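Putative thioesterase (Escherichia coli, PDB 5UGZ) acts as an intermediate-releasing type II thioesterase of the colibactin NRPS/PKS pathway, probably hydrolysing thioester-bound intermediates. Local coordinates at residues F95-G100 against F123-R128; A133-I138 against N177-Y182. All coordinates share one frame; numbering follows the deposited sequence.

Contact 1 (F95-G100 against F123-R128)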
loop_
_atom_site.group_PDB
_atom_site.type_symbol
_atom_site.label_atom_id
_atom_site.label_comp_id
_atom_site.label_asym_id
_atom_site.label_seq_id
_atom_site.Cartn_x
_atom_site.Cartn_y
_atom_site.Cartn_z
ATOM N N PHE A 95 5.142 -4.409 0.055
ATOM C CA PHE A 95 5.075 -3.003 -0.295
ATOM C C PHE A 95 3.609 -2.640 -0.477
ATOM O O PHE A 95 2.858 -3.394 -1.095
ATOM C CB PHE A 95 5.872 -2.711 -1.594
ATOM C CG PHE A 95 5.793 -1.281 -2.053
ATOM C CD1 PHE A 95 4.662 -0.806 -2.715
ATOM C CD2 PHE A 95 6.842 -0.404 -1.819
ATOM C CE1 PHE A 95 4.569 0.519 -3.132
ATOM C CE2 PHE A 95 6.760 0.931 -2.245
ATOM C CZ PHE A 95 5.618 1.387 -2.900
ATOM N N GLY A 96 3.206 -1.497 0.062
ATOM C CA GLY A 96 1.869 -0.974 -0.179
ATOM C C GLY A 96 1.927 0.532 -0.214
ATOM O O GLY A 96 2.736 1.144 0.481
ATOM N N HIS A 97 1.084 1.137 -1.053
ATOM C CA HIS A 97 0.977 2.592 -1.156
ATOM C C HIS A 97 -0.367 3.032 -0.591
ATOM O O HIS A 97 -1.413 2.471 -0.942
ATOM C CB HIS A 97 1.126 3.085 -2.603
ATOM C CG HIS A 97 1.231 4.583 -2.728
ATOM N ND1 HIS A 97 2.418 5.269 -2.571
ATOM C CD2 HIS A 97 0.291 5.526 -2.974
ATOM C CE1 HIS A 97 2.206 6.563 -2.728
ATOM N NE2 HIS A 97 0.923 6.745 -2.972
ATOM N N SER A 98 -0.329 4.020 0.302
ATOM C CA SER A 98 -1.524 4.644 0.893
ATOM C C SER A 98 -2.391 3.588 1.572
ATOM O O SER A 98 -1.922 2.969 2.541
ATOM C CB SER A 98 -2.216 5.465 -0.185
ATOM O OG SER A 98 -2.753 6.624 0.417
ATOM N N LEU A 99 -3.642 3.379 1.146
ATOM C CA LEU A 99 -4.476 2.323 1.716
ATOM C C LEU A 99 -3.773 0.978 1.655
ATOM O O LEU A 99 -3.888 0.160 2.575
ATOM C CB LEU A 99 -5.812 2.256 0.967
ATOM C CG LEU A 99 -6.723 1.084 1.286
ATOM C CD1 LEU A 99 -7.221 1.158 2.739
ATOM C CD2 LEU A 99 -7.872 1.045 0.296
ATOM N N GLY A 100 -3.043 0.731 0.569
ATOM C CA GLY A 100 -2.266 -0.481 0.464
ATOM C C GLY A 100 -1.210 -0.598 1.533
ATOM O O GLY A 100 -0.767 -1.709 1.834
ATOM N N PHE A 123 7.696 -2.023 3.284
ATOM C CA PHE A 123 7.733 -0.708 2.655
ATOM C C PHE A 123 6.345 -0.102 2.761
ATOM O O PHE A 123 5.375 -0.692 2.281
ATOM C CB PHE A 123 8.169 -0.805 1.187
ATOM C CG PHE A 123 9.464 -1.534 0.986
ATOM C CD1 PHE A 123 10.668 -0.848 0.998
ATOM C CD2 PHE A 123 9.481 -2.911 0.804
ATOM C CE1 PHE A 123 11.869 -1.514 0.814
ATOM C CE2 PHE A 123 10.678 -3.588 0.632
ATOM C CZ PHE A 123 11.879 -2.882 0.640
ATOM N N PHE A 124 6.241 1.054 3.402
ATOM C CA PHE A 124 4.979 1.778 3.504
ATOM C C PHE A 124 5.164 3.087 2.761
ATOM O O PHE A 124 5.871 3.984 3.233
ATOM C CB PHE A 124 4.558 2.009 4.954
ATOM C CG PHE A 124 4.459 0.743 5.765
ATOM C CD1 PHE A 124 3.463 -0.187 5.504
ATOM C CD2 PHE A 124 5.369 0.470 6.774
ATOM C CE1 PHE A 124 3.376 -1.359 6.238
ATOM C CE2 PHE A 124 5.277 -0.704 7.503
ATOM C CZ PHE A 124 4.277 -1.614 7.230
ATOM N N SER A 125 4.534 3.180 1.599
ATOM C CA SER A 125 4.671 4.315 0.710
ATOM C C SER A 125 3.431 5.202 0.810
ATOM O O SER A 125 2.297 4.709 0.850
ATOM C CB SER A 125 4.890 3.806 -0.715
ATOM O OG SER A 125 5.186 4.843 -1.611
ATOM N N GLY A 126 3.657 6.513 0.875
ATOM C CA GLY A 126 2.549 7.463 0.919
ATOM C C GLY A 126 1.531 7.140 1.989
ATOM O O GLY A 126 0.319 7.223 1.751
ATOM N N CYS A 127 2.001 6.760 3.169
ATOM C CA CYS A 127 1.156 6.127 4.174
ATOM C C CYS A 127 1.486 6.723 5.532
ATOM O O CYS A 127 2.600 6.548 6.023
ATOM C CB CYS A 127 1.376 4.612 4.178
ATOM S SG CYS A 127 0.148 3.721 5.118
ATOM N N ARG A 128 0.519 7.414 6.133
ATOM C CA ARG A 128 0.665 7.915 7.491
ATOM C C ARG A 128 0.671 6.746 8.478
ATOM O O ARG A 128 0.212 5.647 8.152
ATOM C CB ARG A 128 -0.455 8.908 7.806
ATOM C CG ARG A 128 -0.405 10.167 6.905
ATOM C CD ARG A 128 -1.607 11.119 7.058
ATOM N NE ARG A 128 -1.830 11.583 8.432
ATOM C CZ ARG A 128 -2.597 12.625 8.765
ATOM N NH1 ARG A 128 -3.214 13.343 7.828
ATOM N NH2 ARG A 128 -2.742 12.950 10.044
#
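Phe-95 crosses Phe-123 at about a right angle, its CD2 lying 3.3 Å from Phe-123 CB, while its CZ sits equally close to Ser-125 CB. The ring gets there because CG is anti to the backbone N (chi1 177°), which lays it along the neighbouring strand. Replacing this ring by an alanine methyl would probably open a gap beside Phe-123 CB and Ser-125 CB and leave Trp-42 without its edge-to-face partner. Gly-96 carries the parallel pairing: its N donates to Phe-123 O at 3.2 Å, and its O accepts Ser-125 N over 2.9 Å. A side chain on Gly-96 would run into Gly-100 O, in the first turn of helix 99-113. His-97 uses the edge of its imidazole: ND1 is hydrogen-bonded to Ser-125 OG at 3.0 Å, with the hydroxyl in the ring plane, which restrains the ring's rotation. Phe-237 also meets this ring edge-to-face. Ser-98 N continues the ladder to Ser-125 O at 2.8 Å, and its OG reaches Gly-126 O only weakly. The strained backbone of Ser-98, with phi 57° and psi -119°, turns the chain sharply from strand 91-97 into helix 99-113. With Gly-96 and Gly-100 flanking Ser-98 in a GxSxG sequence, this geometry is consistent with the nucleophile elbow of an alpha/beta-hydrolase thioesterase.

Contact 2 (A133-I138 against N177-Y182)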
loop_
_atom_site.group_PDB
_atom_site.type_symbol
_atom_site.label_atom_id
_atom_site.label_comp_id
_atom_site.label_asym_id
_atom_site.label_seq_id
_atom_site.Cartn_x
_atom_site.Cartn_y
_atom_site.Cartn_z
ATOM N N ALA A 133 -3.312 7.057 11.099
ATOM C CA ALA A 133 -4.002 6.956 9.818
ATOM C C ALA A 133 -5.489 7.212 9.995
ATOM O O ALA A 133 -6.314 6.308 9.801
ATOM C CB ALA A 133 -3.771 5.584 9.182
ATOM N N SER A 134 -5.830 8.440 10.385
ATOM C CA SER A 134 -7.207 8.898 10.459
ATOM C C SER A 134 -7.489 9.819 9.278
ATOM O O SER A 134 -6.585 10.483 8.757
ATOM C CB SER A 134 -7.474 9.642 11.772
ATOM O OG SER A 134 -7.205 8.827 12.899
ATOM N N HIS A 135 -8.746 9.842 8.849
ATOM C CA HIS A 135 -9.206 10.845 7.902
ATOM C C HIS A 135 -9.704 12.068 8.662
ATOM O O HIS A 135 -10.583 11.955 9.527
ATOM C CB HIS A 135 -10.306 10.293 6.999
ATOM C CG HIS A 135 -9.838 9.936 5.621
ATOM N ND1 HIS A 135 -9.654 8.637 5.201
ATOM C CD2 HIS A 135 -9.505 10.716 4.569
ATOM C CE1 HIS A 135 -9.235 8.637 3.948
ATOM N NE2 HIS A 135 -9.136 9.888 3.541
ATOM N N GLU A 136 -9.125 13.230 8.344
ATOM C CA GLU A 136 -9.609 14.512 8.855
ATOM C C GLU A 136 -11.001 14.835 8.342
ATOM O O GLU A 136 -11.601 15.822 8.787
ATOM C CB GLU A 136 -8.639 15.640 8.474
ATOM C CG GLU A 136 -8.488 15.840 6.977
ATOM C CD GLU A 136 -7.811 14.660 6.301
ATOM O OE1 GLU A 136 -7.347 13.755 7.026
ATOM O OE2 GLU A 136 -7.740 14.630 5.051
ATOM N N VAL A 137 -11.517 14.032 7.415
ATOM C CA VAL A 137 -12.856 14.197 6.874
ATOM C C VAL A 137 -13.383 12.822 6.501
ATOM O O VAL A 137 -12.620 11.918 6.156
ATOM C CB VAL A 137 -12.856 15.148 5.659
ATOM C CG1 VAL A 137 -12.597 16.577 6.118
ATOM C CG2 VAL A 137 -11.801 14.711 4.646
ATOM N N ILE A 138 -14.695 12.662 6.593
ATOM C CA ILE A 138 -15.381 11.480 6.088
ATOM C C ILE A 138 -15.933 11.860 4.717
ATOM O O ILE A 138 -16.974 12.525 4.605
ATOM C CB ILE A 138 -16.475 11.001 7.046
ATOM C CG1 ILE A 138 -17.285 9.867 6.408
ATOM C CG2 ILE A 138 -17.381 12.165 7.445
ATOM C CD1 ILE A 138 -18.145 9.084 7.389
ATOM N N ASN A 177 -15.326 2.924 -2.410
ATOM C CA ASN A 177 -15.230 1.806 -1.480
ATOM C C ASN A 177 -13.897 1.805 -0.748
ATOM O O ASN A 177 -13.854 1.585 0.469
ATOM C CB ASN A 177 -15.409 0.482 -2.218
ATOM C CG ASN A 177 -15.362 -0.711 -1.273
ATOM O OD1 ASN A 177 -14.289 -1.222 -0.941
ATOM N ND2 ASN A 177 -16.521 -1.132 -0.808
ATOM N N ASP A 178 -12.793 2.010 -1.481
ATOM C CA ASP A 178 -11.478 2.009 -0.848
ATOM C C ASP A 178 -11.316 3.169 0.122
ATOM O O ASP A 178 -10.599 3.041 1.119
ATOM C CB ASP A 178 -10.373 2.047 -1.902
ATOM C CG ASP A 178 -10.189 0.711 -2.574
ATOM O OD1 ASP A 178 -10.827 -0.257 -2.110
ATOM O OD2 ASP A 178 -9.418 0.620 -3.548
ATOM N N TYR A 179 -11.942 4.309 -0.158
ATOM C CA TYR A 179 -11.961 5.368 0.843
ATOM C C TYR A 179 -12.770 4.952 2.061
ATOM O O TYR A 179 -12.364 5.215 3.197
ATOM C CB TYR A 179 -12.505 6.650 0.236
ATOM C CG TYR A 179 -11.411 7.472 -0.390
ATOM C CD1 TYR A 179 -10.920 7.175 -1.654
ATOM C CD2 TYR A 179 -10.848 8.535 0.297
ATOM C CE1 TYR A 179 -9.910 7.922 -2.221
ATOM C CE2 TYR A 179 -9.839 9.285 -0.264
ATOM C CZ TYR A 179 -9.373 8.978 -1.518
ATOM O OH TYR A 179 -8.372 9.748 -2.055
ATOM N N ARG A 180 -13.904 4.273 1.845
ATOM C CA ARG A 180 -14.693 3.779 2.969
ATOM C C ARG A 180 -13.856 2.875 3.867
ATOM O O ARG A 180 -13.880 3.013 5.094
ATOM C CB ARG A 180 -15.935 3.041 2.459
ATOM C CG ARG A 180 -17.003 2.794 3.529
ATOM C CD ARG A 180 -18.153 1.978 2.973
ATOM N NE ARG A 180 -19.168 1.722 3.987
ATOM C CZ ARG A 180 -19.270 0.592 4.685
ATOM N NH1 ARG A 180 -18.419 -0.398 4.475
ATOM N NH2 ARG A 180 -20.224 0.453 5.599
ATOM N N LEU A 181 -13.104 1.950 3.274
ATOM C CA LEU A 181 -12.233 1.086 4.065
ATOM C C LEU A 181 -11.249 1.900 4.892
ATOM O O LEU A 181 -11.050 1.624 6.079
ATOM C CB LEU A 181 -11.482 0.115 3.156
ATOM C CG LEU A 181 -12.371 -0.827 2.370
ATOM C CD1 LEU A 181 -11.536 -1.796 1.560
ATOM C CD2 LEU A 181 -13.268 -1.557 3.349
ATOM N N TYR A 182 -10.607 2.903 4.289
ATOM C CA TYR A 182 -9.578 3.611 5.043
ATOM C C TYR A 182 -10.185 4.544 6.087
ATOM O O TYR A 182 -9.617 4.698 7.172
ATOM C CB TYR A 182 -8.641 4.361 4.090
ATOM C CG TYR A 182 -7.535 5.140 4.788
ATOM C CD1 TYR A 182 -6.316 4.557 5.099
ATOM C CD2 TYR A 182 -7.723 6.474 5.128
ATOM C CE1 TYR A 182 -5.302 5.297 5.748
ATOM C CE2 TYR A 182 -6.730 7.226 5.761
ATOM C CZ TYR A 182 -5.524 6.639 6.071
ATOM O OH TYR A 182 -4.558 7.404 6.702
#
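Tyr-179 and Tyr-182, one turn apart on helix 165-183, form an aromatic cluster with His-135 of the loop that follows strand 121-125. Loop and helix lie between sheet strands 121-125 and 198-203, a position consistent with the lid of a type II thioesterase. Tyr-179 meets the NE2 end of the imidazole: its CD2 is 3.9 Å from His-135 NE2, and the two rings meet rim to rim with planes at 41° and centroids 5.8 Å apart. Neither ring covers the other's face; Phe-147 adds an edge-to-face partner to Tyr-179. Tyr-182 makes the larger contact. Its CG stands anti to the backbone N (chi1 180°), which extends the ring from the helix toward the loop, between His-135 and Ala-133. His-135 ND1 lies near the phenol plane at its edge; the rings meet obliquely, planes at 86° and centroids 4.8 Å apart. The closest carbon approach in this pair is too short to be reliable, so its exact fit is doubtful. No hydrogen bond spans the two segments. Leu-99 and Ile-102 of helix 99-113 pack on Tyr-182 as well. At the far end of the phenol, the methyl of Ala-133 packs against the ring, its CB 3.7 Å from Tyr-182 CZ.

The centre of contact 1 lies about 4 Å from the centre of the chain, that of contact 2 about 14 Å; the first is almost wholly buried, the second partly. They pair different elements, two strands of the central sheet in contact 1 and a loop against helix 165-183 in contact 2, though helix 99-113, which starts in contact 1, packs on both segments of contact 2. The chemistry follows: backbone hydrogen bonds in contact 1, aromatic and methyl packing in contact 2. Leu-99 joins them: its CD2 is 3.5 Å from Asp-178 CB, and its CD1 3.8 Å from Tyr-182 CB. Tyr-182 packs on Leu-99 of the proposed elbow but does not touch Gly-96, Ser-98 or Gly-100.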